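Local atomic coordinates of bacterial leucyl aminopeptidase (Legionella pneumophila, PDB entry 6ESL), a protein that probably removes N-terminal amino acids, leucine among them, from peptides as a secreted zinc aminopeptidase of the M28 family. Residues B[206-211]-B[250-255]; B[220-225]-B[282-287]; B[258-263]-B[333-338]. One frame throughout, in Å; residues are numbered along the deposited sequence.

Interaction 1: residues B[206-211]-B[250-255]. With ZN (zinc ion), chain F.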
ATOM      1  N   ILE B 206      -1.076  12.459  16.486  1.00 31.26           N
ATOM      2  CA  ILE B 206       0.292  12.566  16.059  1.00 30.00           C
ATOM      3  C   ILE B 206       1.162  12.180  17.211  1.00 28.65           C
ATOM      4  O   ILE B 206       1.087  12.782  18.236  1.00 30.53           O
ATOM      5  CB  ILE B 206       0.628  13.996  15.629  1.00 32.23           C
ATOM      6  CG1 ILE B 206      -0.157  14.403  14.408  1.00 34.58           C
ATOM      7  CG2 ILE B 206       2.092  14.151  15.325  1.00 31.46           C
ATOM      8  CD1 ILE B 206      -1.350  15.247  14.716  1.00 37.86           C
ATOM      9  N   GLY B 207       2.042  11.214  17.020  1.00 25.41           N
ATOM     10  CA  GLY B 207       2.872  10.718  18.094  1.00 25.92           C
ATOM     11  C   GLY B 207       4.337  10.590  17.830  1.00 24.77           C
ATOM     12  O   GLY B 207       4.785  10.614  16.661  1.00 26.56           O
ATOM     13  N   ALA B 208       5.049  10.325  18.912  1.00 24.51           N
ATOM     14  CA  ALA B 208       6.491  10.045  18.952  1.00 23.76           C
ATOM     15  C   ALA B 208       6.735   9.391  20.329  1.00 24.05           C
ATOM     16  O   ALA B 208       5.876   9.527  21.229  1.00 25.85           O
ATOM     17  CB  ALA B 208       7.270  11.394  18.895  1.00 25.56           C
ATOM     18  N   HIS B 209       7.878   8.828  20.558  1.00 22.62           N
ATOM     19  CA  HIS B 209       8.207   8.239  21.819  1.00 23.46           C
ATOM     20  C   HIS B 209       9.295   9.042  22.490  1.00 23.31           C
ATOM     21  O   HIS B 209      10.181   9.446  21.860  1.00 23.35           O
ATOM     22  CB  HIS B 209       8.469   6.739  21.759  1.00 23.29           C
ATOM     23  CG  HIS B 209       9.719   6.306  21.097  1.00 22.48           C
ATOM     24  ND1 HIS B 209      10.877   6.074  21.767  1.00 23.09           N
ATOM     25  CD2 HIS B 209       9.969   5.973  19.816  1.00 22.59           C
ATOM     26  CE1 HIS B 209      11.791   5.648  20.930  1.00 21.96           C
ATOM     27  NE2 HIS B 209      11.260   5.596  19.745  1.00 21.96           N
ATOM     28  N   MET B 210       9.223   9.154  23.806  1.00 25.03           N
ATOM     29  CA  MET B 210      10.057  10.101  24.518  1.00 25.46           C
ATOM     30  C   MET B 210      11.303   9.382  25.081  1.00 25.81           C
ATOM     31  O   MET B 210      12.266  10.048  25.587  1.00 25.36           O
ATOM     32  CB  MET B 210       9.240  10.727  25.689  1.00 27.54           C
ATOM     33  CG  MET B 210       8.961   9.800  26.862  1.00 28.00           C
ATOM     34  SD  MET B 210       8.200  10.729  28.215  1.00 30.47           S
ATOM     35  CE  MET B 210       6.529  10.926  27.720  1.00 30.62           C
ATOM     36  N   ASP B 211      11.261   8.058  25.115  1.00 25.34           N
ATOM     37  CA  ASP B 211      12.227   7.268  25.846  1.00 25.52           C
ATOM     38  C   ASP B 211      13.445   6.799  25.060  1.00 25.87           C
ATOM     39  O   ASP B 211      13.492   6.908  23.837  1.00 23.61           O
ATOM     40  CB  ASP B 211      11.553   6.051  26.538  1.00 24.98           C
ATOM     41  CG  ASP B 211      11.059   5.007  25.528  1.00 24.63           C
ATOM     42  OD1 ASP B 211      10.431   5.426  24.555  1.00 23.88           O
ATOM     43  OD2 ASP B 211      11.296   3.797  25.768  1.00 25.94           O
ATOM     44  N   PHE B 250      -1.632  15.396  20.245  1.00 34.64           N
ATOM     45  CA  PHE B 250      -0.217  15.188  20.253  1.00 33.33           C
ATOM     46  C   PHE B 250       0.216  14.323  21.420  1.00 33.43           C
ATOM     47  O   PHE B 250      -0.047  14.634  22.536  1.00 33.45           O
ATOM     48  CB  PHE B 250       0.612  16.493  20.176  1.00 33.61           C
ATOM     49  CG  PHE B 250       0.474  17.202  18.868  1.00 33.74           C
ATOM     50  CD1 PHE B 250      -0.607  18.098  18.675  1.00 36.49           C
ATOM     51  CD2 PHE B 250       1.426  17.057  17.825  1.00 33.21           C
ATOM     52  CE1 PHE B 250      -0.730  18.784  17.445  1.00 37.13           C
ATOM     53  CE2 PHE B 250       1.317  17.736  16.616  1.00 32.62           C
ATOM     54  CZ  PHE B 250       0.236  18.579  16.418  1.00 36.14           C
ATOM     55  N   ILE B 251       0.912  13.199  21.131  1.00 30.86           N
ATOM     56  CA  ILE B 251       1.186  12.230  22.154  1.00 29.87           C
ATOM     57  C   ILE B 251       2.650  11.875  22.165  1.00 28.69           C
ATOM     58  O   ILE B 251       3.183  11.517  21.123  1.00 28.31           O
ATOM     59  CB  ILE B 251       0.308  10.954  21.938  1.00 29.93           C
ATOM     60  CG1 ILE B 251      -1.150  11.352  21.783  1.00 30.67           C
ATOM     61  CG2 ILE B 251       0.504   9.990  23.120  1.00 30.59           C
ATOM     62  CD1 ILE B 251      -2.196  10.258  21.870  1.00 32.19           C
ATOM     63  N   TRP B 252       3.273  11.872  23.349  1.00 27.81           N
ATOM     64  CA  TRP B 252       4.598  11.389  23.523  1.00 26.96           C
ATOM     65  C   TRP B 252       4.528  10.120  24.374  1.00 27.75           C
ATOM     66  O   TRP B 252       4.256  10.187  25.557  1.00 27.58           O
ATOM     67  CB  TRP B 252       5.499  12.387  24.143  1.00 28.70           C
ATOM     68  CG  TRP B 252       5.791  13.641  23.241  1.00 30.11           C
ATOM     69  CD1 TRP B 252       6.880  13.852  22.469  1.00 30.01           C
ATOM     70  CD2 TRP B 252       4.932  14.780  23.023  1.00 31.82           C
ATOM     71  NE1 TRP B 252       6.782  15.044  21.798  1.00 30.93           N
ATOM     72  CE2 TRP B 252       5.600  15.632  22.120  1.00 31.90           C
ATOM     73  CE3 TRP B 252       3.653  15.160  23.491  1.00 33.56           C
ATOM     74  CZ2 TRP B 252       5.045  16.880  21.707  1.00 34.87           C
ATOM     75  CZ3 TRP B 252       3.103  16.396  23.031  1.00 34.07           C
ATOM     76  CH2 TRP B 252       3.797  17.219  22.166  1.00 33.34           C
ATOM     77  N   TYR B 253       4.808   8.955  23.759  1.00 26.01           N
ATOM     78  CA  TYR B 253       4.628   7.731  24.456  1.00 26.07           C
ATOM     79  C   TYR B 253       5.820   7.411  25.344  1.00 26.99           C
ATOM     80  O   TYR B 253       6.919   7.635  24.950  1.00 25.89           O
ATOM     81  CB  TYR B 253       4.479   6.554  23.432  1.00 24.99           C
ATOM     82  CG  TYR B 253       3.434   6.786  22.425  1.00 24.39           C
ATOM     83  CD1 TYR B 253       2.047   6.664  22.775  1.00 25.95           C
ATOM     84  CD2 TYR B 253       3.760   7.070  21.106  1.00 23.47           C
ATOM     85  CE1 TYR B 253       1.063   6.795  21.805  1.00 25.41           C
ATOM     86  CE2 TYR B 253       2.774   7.323  20.155  1.00 22.95           C
ATOM     87  CZ  TYR B 253       1.448   7.166  20.499  1.00 24.42           C
ATOM     88  OH  TYR B 253       0.497   7.365  19.548  1.00 25.51           O
ATOM     89  N   ALA B 254       5.550   6.840  26.511  1.00 27.36           N
ATOM     90  CA  ALA B 254       6.541   6.265  27.376  1.00 28.17           C
ATOM     91  C   ALA B 254       6.924   4.863  26.889  1.00 28.58           C
ATOM     92  O   ALA B 254       6.104   4.175  26.242  1.00 26.37           O
ATOM     93  CB  ALA B 254       5.929   6.112  28.775  1.00 31.30           C
ATOM     94  N   ALA B 255       8.158   4.444  27.233  1.00 27.21           N
ATOM     95  CA  ALA B 255       8.492   3.056  27.250  1.00 25.64           C
ATOM     96  C   ALA B 255       8.289   2.330  25.895  1.00 23.56           C
ATOM     97  O   ALA B 255       7.961   1.133  25.850  1.00 22.44           O
ATOM     98  CB  ALA B 255       7.712   2.317  28.395  1.00 25.79           C
TER
HETATM   99 ZN    ZN F 402      12.298   4.697  18.075  1.00 23.88          ZN
HETATM  100  O   HOH W   1      13.179   3.681  16.348  1.00 17.30           O
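The parallel strand pair of a beta-alpha-beta unit, with a zinc ligand at its C-terminal end, brings Ile206-His209 beside Phe250-Tyr253. Backbone bonds alternate between the strands: Ile251 N to Ile206 O, Ala208 N to Ile251 O and Tyr253 N to Ala208 O, the last 2.8 Å. Another, Met210 N to Tyr253 O (3.0 Å), extends the pairing past the strand end. The bare CA of Gly207 lets the Tyr253 ring lie obliquely against it (Tyr253 CE2 to Gly207 CA 4.0 Å); the ring also leans on Ala208 O, and its OH bonds to Trp339. On the opposite face Ile206 and Phe250 run side by side, and Ile206 CD1 sits over the rim of the phenyl face. Ala208 CB approaches Trp252 CD1, and Met210, bent at chi3 (78°), brings CE to 3.2 Å from Trp252 O. The His209 imidazole turns off toward the metal, its NE2 bound to zinc at 2.2 Å, while ND1 donates to Asp211 OD1 (2.9 Å) from above the carboxylate plane, which should help fix its rotation. Helix 220-239 covers the Ile206 and Trp252 face, helix 151-170 packs on Met210 and Trp252, and strands 277-282 and 188-195 flank the pair.

Interaction 2: residues B[220-225]-B[282-287]. With ZN (zinc ion), chain F; ZN (zinc ion), chain E.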
ATOM      1  N   ALA B 220      19.325  11.010  20.196  1.00 26.72           N
ATOM      2  CA  ALA B 220      19.015  12.113  19.345  1.00 25.79           C
ATOM      3  C   ALA B 220      18.060  11.710  18.205  1.00 24.34           C
ATOM      4  O   ALA B 220      17.032  12.338  17.965  1.00 23.72           O
ATOM      5  CB  ALA B 220      20.319  12.728  18.840  1.00 27.21           C
ATOM      6  N   GLY B 221      18.529  10.770  17.409  1.00 23.13           N
ATOM      7  CA  GLY B 221      17.748  10.207  16.313  1.00 23.62           C
ATOM      8  C   GLY B 221      16.559   9.443  16.837  1.00 21.89           C
ATOM      9  O   GLY B 221      15.400   9.752  16.468  1.00 22.64           O
ATOM     10  N   ASP B 222      16.859   8.505  17.710  1.00 22.41           N
ATOM     11  CA  ASP B 222      15.781   7.735  18.291  1.00 23.04           C
ATOM     12  C   ASP B 222      15.519   7.999  19.727  1.00 21.25           C
ATOM     13  O   ASP B 222      16.214   7.467  20.588  1.00 24.17           O
ATOM     14  CB  ASP B 222      16.243   6.279  18.081  1.00 22.28           C
ATOM     15  CG  ASP B 222      15.211   5.245  18.434  1.00 25.00           C
ATOM     16  OD1 ASP B 222      14.000   5.556  18.534  1.00 22.68           O
ATOM     17  OD2 ASP B 222      15.635   4.091  18.612  1.00 26.28           O
ATOM     18  N   ASP B 223      14.385   8.675  20.051  1.00 20.57           N
ATOM     19  CA  ASP B 223      13.474   9.397  19.157  1.00 20.63           C
ATOM     20  C   ASP B 223      13.320  10.821  19.655  1.00 22.29           C
ATOM     21  O   ASP B 223      12.235  11.407  19.608  1.00 22.12           O
ATOM     22  CB  ASP B 223      12.126   8.725  19.075  1.00 19.86           C
ATOM     23  CG  ASP B 223      11.228   9.347  18.065  1.00 19.73           C
ATOM     24  OD1 ASP B 223      11.691   9.953  17.088  1.00 19.47           O
ATOM     25  OD2 ASP B 223       9.985   9.154  18.216  1.00 20.98           O
ATOM     26  N   GLY B 224      14.465  11.402  20.019  1.00 23.12           N
ATOM     27  CA  GLY B 224      14.545  12.825  20.242  1.00 23.87           C
ATOM     28  C   GLY B 224      14.036  13.615  19.037  1.00 24.37           C
ATOM     29  O   GLY B 224      13.291  14.560  19.170  1.00 25.40           O
ATOM     30  N   SER B 225      14.495  13.185  17.851  1.00 23.42           N
ATOM     31  CA  SER B 225      14.178  13.874  16.597  1.00 24.10           C
ATOM     32  C   SER B 225      12.674  13.891  16.383  1.00 23.57           C
ATOM     33  O   SER B 225      12.094  14.947  16.145  1.00 25.48           O
ATOM     34  CB  SER B 225      14.919  13.208  15.447  1.00 23.49           C
ATOM     35  OG  SER B 225      14.512  11.834  15.256  1.00 21.47           O
ATOM     36  N   GLN B 282       2.813   8.184  13.288  1.00 23.39           N
ATOM     37  CA  GLN B 282       3.920   8.024  14.197  1.00 23.33           C
ATOM     38  C   GLN B 282       5.197   8.613  13.597  1.00 23.00           C
ATOM     39  O   GLN B 282       5.591   8.287  12.451  1.00 21.36           O
ATOM     40  CB  GLN B 282       4.100   6.545  14.519  1.00 22.49           C
ATOM     41  CG  GLN B 282       5.340   6.123  15.312  1.00 21.62           C
ATOM     42  CD  GLN B 282       5.316   6.583  16.747  1.00 22.61           C
ATOM     43  OE1 GLN B 282       4.351   7.222  17.200  1.00 24.46           O
ATOM     44  NE2 GLN B 282       6.345   6.170  17.510  1.00 20.93           N
ATOM     45  N   PHE B 283       5.860   9.424  14.408  1.00 21.74           N
ATOM     46  CA  PHE B 283       7.209   9.971  14.085  1.00 21.70           C
ATOM     47  C   PHE B 283       8.270   9.361  14.971  1.00 22.13           C
ATOM     48  O   PHE B 283       8.378   9.718  16.203  1.00 23.53           O
ATOM     49  CB  PHE B 283       7.189  11.487  14.153  1.00 22.34           C
ATOM     50  CG  PHE B 283       6.336  12.115  13.114  1.00 23.99           C
ATOM     51  CD1 PHE B 283       6.856  12.409  11.837  1.00 24.70           C
ATOM     52  CD2 PHE B 283       5.033  12.388  13.346  1.00 24.29           C
ATOM     53  CE1 PHE B 283       6.049  12.949  10.838  1.00 24.84           C
ATOM     54  CE2 PHE B 283       4.249  12.971  12.394  1.00 25.20           C
ATOM     55  CZ  PHE B 283       4.757  13.179  11.106  1.00 24.94           C
ATOM     56  N   ASP B 284       8.948   8.383  14.382  1.00 20.21           N
ATOM     57  CA  ASP B 284      10.049   7.702  15.007  1.00 20.99           C
ATOM     58  C   ASP B 284      11.235   7.809  14.062  1.00 21.38           C
ATOM     59  O   ASP B 284      11.322   7.115  13.049  1.00 19.82           O
ATOM     60  CB  ASP B 284       9.707   6.233  15.248  1.00 20.90           C
ATOM     61  CG  ASP B 284      10.836   5.473  15.915  1.00 22.64           C
ATOM     62  OD1 ASP B 284      11.887   6.090  16.191  1.00 23.68           O
ATOM     63  OD2 ASP B 284      10.675   4.259  16.161  1.00 21.46           O
ATOM     64  N   MET B 285      12.142   8.698  14.426  1.00 19.51           N
ATOM     65  CA  MET B 285      13.397   8.938  13.733  1.00 20.78           C
ATOM     66  C   MET B 285      13.106   9.810  12.502  1.00 22.50           C
ATOM     67  O   MET B 285      12.578   9.380  11.441  1.00 20.22           O
ATOM     68  CB  MET B 285      14.245   7.704  13.433  1.00 21.32           C
ATOM     69  CG  MET B 285      14.432   6.822  14.631  1.00 21.21           C
ATOM     70  SD  MET B 285      15.449   5.386  14.402  1.00 24.19           S
ATOM     71  CE  MET B 285      14.671   4.555  13.023  1.00 24.32           C
ATOM     72  N   THR B 286      13.447  11.078  12.671  1.00 21.67           N
ATOM     73  CA  THR B 286      13.159  12.122  11.668  1.00 23.13           C
ATOM     74  C   THR B 286      14.384  12.937  11.238  1.00 22.15           C
ATOM     75  O   THR B 286      14.267  13.920  10.480  1.00 21.34           O
ATOM     76  CB  THR B 286      12.125  13.121  12.228  1.00 25.21           C
ATOM     77  OG1 THR B 286      12.665  13.846  13.315  1.00 26.09           O
ATOM     78  CG2 THR B 286      10.804  12.449  12.570  1.00 24.57           C
ATOM     79  N   GLY B 287      15.567  12.529  11.683  1.00 22.68           N
ATOM     80  CA  GLY B 287      16.752  13.350  11.447  1.00 24.81           C
ATOM     81  C   GLY B 287      17.965  12.821  10.727  1.00 25.78           C
ATOM     82  O   GLY B 287      18.795  13.595  10.307  1.00 26.63           O
TER
HETATM   83 ZN    ZN F 402      12.298   4.697  18.075  1.00 23.88          ZN
HETATM   84 ZN    ZN E 401      13.682   2.617  19.051  1.00 74.30          ZN
HETATM   85  O   HOH W   1      13.179   3.681  16.348  1.00 17.30           O
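Extended first torsions, with CG opposite the backbone N, swing the carboxylates of Asp222 (chi1 -172°) and Asp284 (chi1 -180°) onto one zinc of the paired-metal centre characteristic of M28 aminopeptidases. Asp222 spans both metals: its OD1 lies 2.0 Å from the first zinc and its OD2 binds the second at 2.5 Å. Asp284 grips the first zinc with both oxygens, OD1 at 2.4 Å and OD2 at 2.5 Å, and OD2 is also hydrogen-bonded to Ser334. His209 and a water complete that site; Glu257 also binds the second zinc. A cis peptide joins Asp222 to Asp223, whose side chain turns to the loop beyond strand 277-282. There Asp223 OD2 comes to 2.6 Å from Phe283 O, and Asp223 OD1 accepts the N-H of Met285 at 3.0 Å, met 55° out of the carboxylate plane. The Met285 side chain runs alongside Asp222, SD nearest to CB. Farther along, the Ser225 hydroxyl ties the helix turn to the loop. Its OG donates to Gly221 O at 2.6 Å, in the carbonyl plane on a lone pair, and accepts the N-H of Thr286 at 2.9 Å, a nearly straight bond.

Interaction 3: residues B[258-263]-B[333-338]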
ATOM      1  N   ARG B 258      10.659  -0.605  25.489  1.00 25.83           N
ATOM      2  CA  ARG B 258      10.331  -1.813  26.321  1.00 25.29           C
ATOM      3  C   ARG B 258       9.327  -2.700  25.615  1.00 24.53           C
ATOM      4  O   ARG B 258       8.856  -3.676  26.193  1.00 24.43           O
ATOM      5  CB  ARG B 258       9.819  -1.423  27.693  1.00 27.08           C
ATOM      6  CG  ARG B 258      10.776  -0.368  28.384  1.00 27.11           C
ATOM      7  CD  ARG B 258      12.122  -1.000  28.751  1.00 27.35           C
ATOM      8  NE  ARG B 258      11.941  -2.144  29.587  1.00 28.09           N
ATOM      9  CZ  ARG B 258      12.946  -2.872  30.111  1.00 29.16           C
ATOM     10  NH1 ARG B 258      14.237  -2.513  29.965  1.00 29.60           N
ATOM     11  NH2 ARG B 258      12.670  -3.860  30.948  1.00 30.35           N
ATOM     12  N   GLY B 259       9.047  -2.403  24.370  1.00 22.81           N
ATOM     13  CA  GLY B 259       8.094  -3.159  23.565  1.00 23.08           C
ATOM     14  C   GLY B 259       6.700  -2.526  23.298  1.00 23.65           C
ATOM     15  O   GLY B 259       5.669  -3.244  23.150  1.00 23.18           O
ATOM     16  N   LEU B 260       6.678  -1.207  23.216  1.00 22.85           N
ATOM     17  CA  LEU B 260       5.495  -0.421  22.802  1.00 23.39           C
ATOM     18  C   LEU B 260       4.580  -0.238  24.077  1.00 25.90           C
ATOM     19  O   LEU B 260       3.373  -0.092  23.943  1.00 26.72           O
ATOM     20  CB  LEU B 260       4.745  -0.985  21.624  1.00 22.83           C
ATOM     21  CG  LEU B 260       5.546  -1.454  20.389  1.00 22.20           C
ATOM     22  CD1 LEU B 260       4.594  -1.719  19.216  1.00 22.14           C
ATOM     23  CD2 LEU B 260       6.468  -0.360  19.969  1.00 21.80           C
ATOM     24  N   VAL B 261       5.163  -0.365  25.264  1.00 26.38           N
ATOM     25  CA  VAL B 261       4.351  -0.373  26.441  1.00 29.05           C
ATOM     26  C   VAL B 261       3.405   0.822  26.594  1.00 29.15           C
ATOM     27  O   VAL B 261       2.249   0.642  26.931  1.00 28.57           O
ATOM     28  CB  VAL B 261       5.225  -0.491  27.728  1.00 31.45           C
ATOM     29  CG1 VAL B 261       4.334  -0.553  29.006  1.00 33.88           C
ATOM     30  CG2 VAL B 261       6.050  -1.769  27.653  1.00 31.38           C
ATOM     31  N   GLY B 262       3.931   2.021  26.392  1.00 27.85           N
ATOM     32  CA  GLY B 262       3.193   3.248  26.583  1.00 29.26           C
ATOM     33  C   GLY B 262       2.095   3.401  25.573  1.00 28.48           C
ATOM     34  O   GLY B 262       0.955   3.720  25.940  1.00 29.13           O
ATOM     35  N   SER B 263       2.399   3.101  24.314  1.00 27.64           N
ATOM     36  CA  SER B 263       1.417   3.220  23.246  1.00 26.56           C
ATOM     37  C   SER B 263       0.248   2.294  23.543  1.00 29.00           C
ATOM     38  O   SER B 263      -0.909   2.648  23.315  1.00 30.28           O
ATOM     39  CB  SER B 263       2.043   2.866  21.896  1.00 25.02           C
ATOM     40  OG  SER B 263       2.534   1.537  21.895  1.00 24.14           O
ATOM     41  N   CYS B 333       7.628  -2.572  15.535  1.00 25.53           N
ATOM     42  CA  CYS B 333       8.606  -1.609  15.042  1.00 26.33           C
ATOM     43  C   CYS B 333       8.570  -0.329  15.869  1.00 24.26           C
ATOM     44  O   CYS B 333       9.570   0.075  16.463  1.00 22.44           O
ATOM     45  CB  CYS B 333       8.349  -1.290  13.567  1.00 26.85           C
ATOM     46  SG  CYS B 333       9.515  -0.113  12.844  1.00 31.55           S
ATOM     47  N   SER B 334       7.400   0.295  15.899  1.00 22.22           N
ATOM     48  CA  SER B 334       7.158   1.485  16.678  1.00 21.90           C
ATOM     49  C   SER B 334       5.697   1.616  17.035  1.00 22.39           C
ATOM     50  O   SER B 334       4.898   0.746  16.759  1.00 22.72           O
ATOM     51  CB  SER B 334       7.618   2.729  15.923  1.00 21.30           C
ATOM     52  OG  SER B 334       7.874   3.802  16.763  1.00 20.42           O
ATOM     53  N   ASP B 335       5.359   2.735  17.660  1.00 22.10           N
ATOM     54  CA  ASP B 335       4.063   2.894  18.321  1.00 22.10           C
ATOM     55  C   ASP B 335       2.823   2.869  17.413  1.00 22.85           C
ATOM     56  O   ASP B 335       1.740   2.553  17.876  1.00 23.07           O
ATOM     57  CB  ASP B 335       4.054   4.157  19.255  1.00 21.67           C
ATOM     58  CG  ASP B 335       5.107   4.075  20.263  1.00 21.45           C
ATOM     59  OD1 ASP B 335       4.998   3.163  21.123  1.00 22.34           O
ATOM     60  OD2 ASP B 335       6.009   5.008  20.226  1.00 20.97           O
ATOM     61  N   HIS B 336       2.987   3.107  16.114  1.00 22.60           N
ATOM     62  CA  HIS B 336       1.866   2.951  15.202  1.00 22.91           C
ATOM     63  C   HIS B 336       1.290   1.558  15.270  1.00 24.18           C
ATOM     64  O   HIS B 336       0.069   1.393  15.061  1.00 24.20           O
ATOM     65  CB  HIS B 336       2.308   3.246  13.772  1.00 23.55           C
ATOM     66  CG  HIS B 336       3.449   2.400  13.326  1.00 23.05           C
ATOM     67  ND1 HIS B 336       4.749   2.588  13.819  1.00 22.13           N
ATOM     68  CD2 HIS B 336       3.495   1.334  12.464  1.00 22.72           C
ATOM     69  CE1 HIS B 336       5.517   1.631  13.260  1.00 24.46           C
ATOM     70  NE2 HIS B 336       4.770   0.863  12.447  1.00 22.84           N
ATOM     71  N   ALA B 337       2.099   0.569  15.624  1.00 24.50           N
ATOM     72  CA  ALA B 337       1.636  -0.810  15.645  1.00 24.99           C
ATOM     73  C   ALA B 337       0.552  -1.050  16.665  1.00 25.41           C
ATOM     74  O   ALA B 337      -0.322  -1.905  16.473  1.00 24.46           O
ATOM     75  CB  ALA B 337       2.809  -1.793  15.839  1.00 25.51           C
ATOM     76  N   SER B 338       0.678  -0.372  17.812  1.00 25.69           N
ATOM     77  CA  SER B 338      -0.320  -0.406  18.838  1.00 27.30           C
ATOM     78  C   SER B 338      -1.724  -0.018  18.383  1.00 28.19           C
ATOM     79  O   SER B 338      -2.706  -0.708  18.771  1.00 30.05           O
ATOM     80  CB  SER B 338       0.144   0.371  20.076  1.00 25.97           C
ATOM     81  OG  SER B 338       1.423  -0.132  20.518  1.00 24.01           O
TER
HETATM   82  O   HOH W   2       5.288   2.997  23.717  1.00 19.42           O
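Where helix 261-272 begins, next to the turn leading into helix 336-340, Leu260 and Ser263 meet Asp335, Ala337 and Ser338 close to the zinc site. Leu260 holds the N-cap position and sends its isobutyl group across to the other segment. Its CD1 branch touches Ala337 CB at 3.8 Å and comes to 3.5 Å from Ser334 O, while CD2 leans on the Ser334 carbonyl. In the first helical turn, Ser263 OG stands between its own backbone N and carbonyl carbon (chi1 60°). The two hydroxyl oxygens, Ser263 OG and Ser338 OG, are modelled 2.4 Å apart, a hydrogen bond so short that its exact geometry is doubtful. Ser263 OG is also 2.7 Å from Leu260 O, its proton not being settled between the two. A water bridges the segments more clearly: it accepts the N-H of Ser263 at 3.0 Å and donates to Asp335 OD1 at 2.6 Å. Asp335 OD2 is held weakly by Gln282, whose amide also bonds to Ser334 OG. From the second subunit, Val73 packs on Leu260 and Glu22 forms a salt bridge with Arg258. Ser334, on the same turn, bonds through OG to Asp284 OD2, a second-shell contact of the dizinc centre in the M28 alpha/beta fold.

From the N terminus, strand 203-209 leads through helix 220-239 to strand 248-253, where interaction 1 closes the beta-alpha-beta unit. Interaction 2 starts inside that unit, at the head of the helix, and closes only after strand 277-282, so the two contacts cross. Residues 258-263 follow strand 248-253 after a short loop; interaction 3 therefore opens after interaction 1 has closed but before interaction 2 does, crossing the latter, and it closes a 69-residue excursion at 333-338. Interactions 1 and 2 share one zinc. Hydrogen bonds probably run from Phe283 to Gly207 and from Val261 to Ala255, tying the central sheet, its helices and the metal-side loops together.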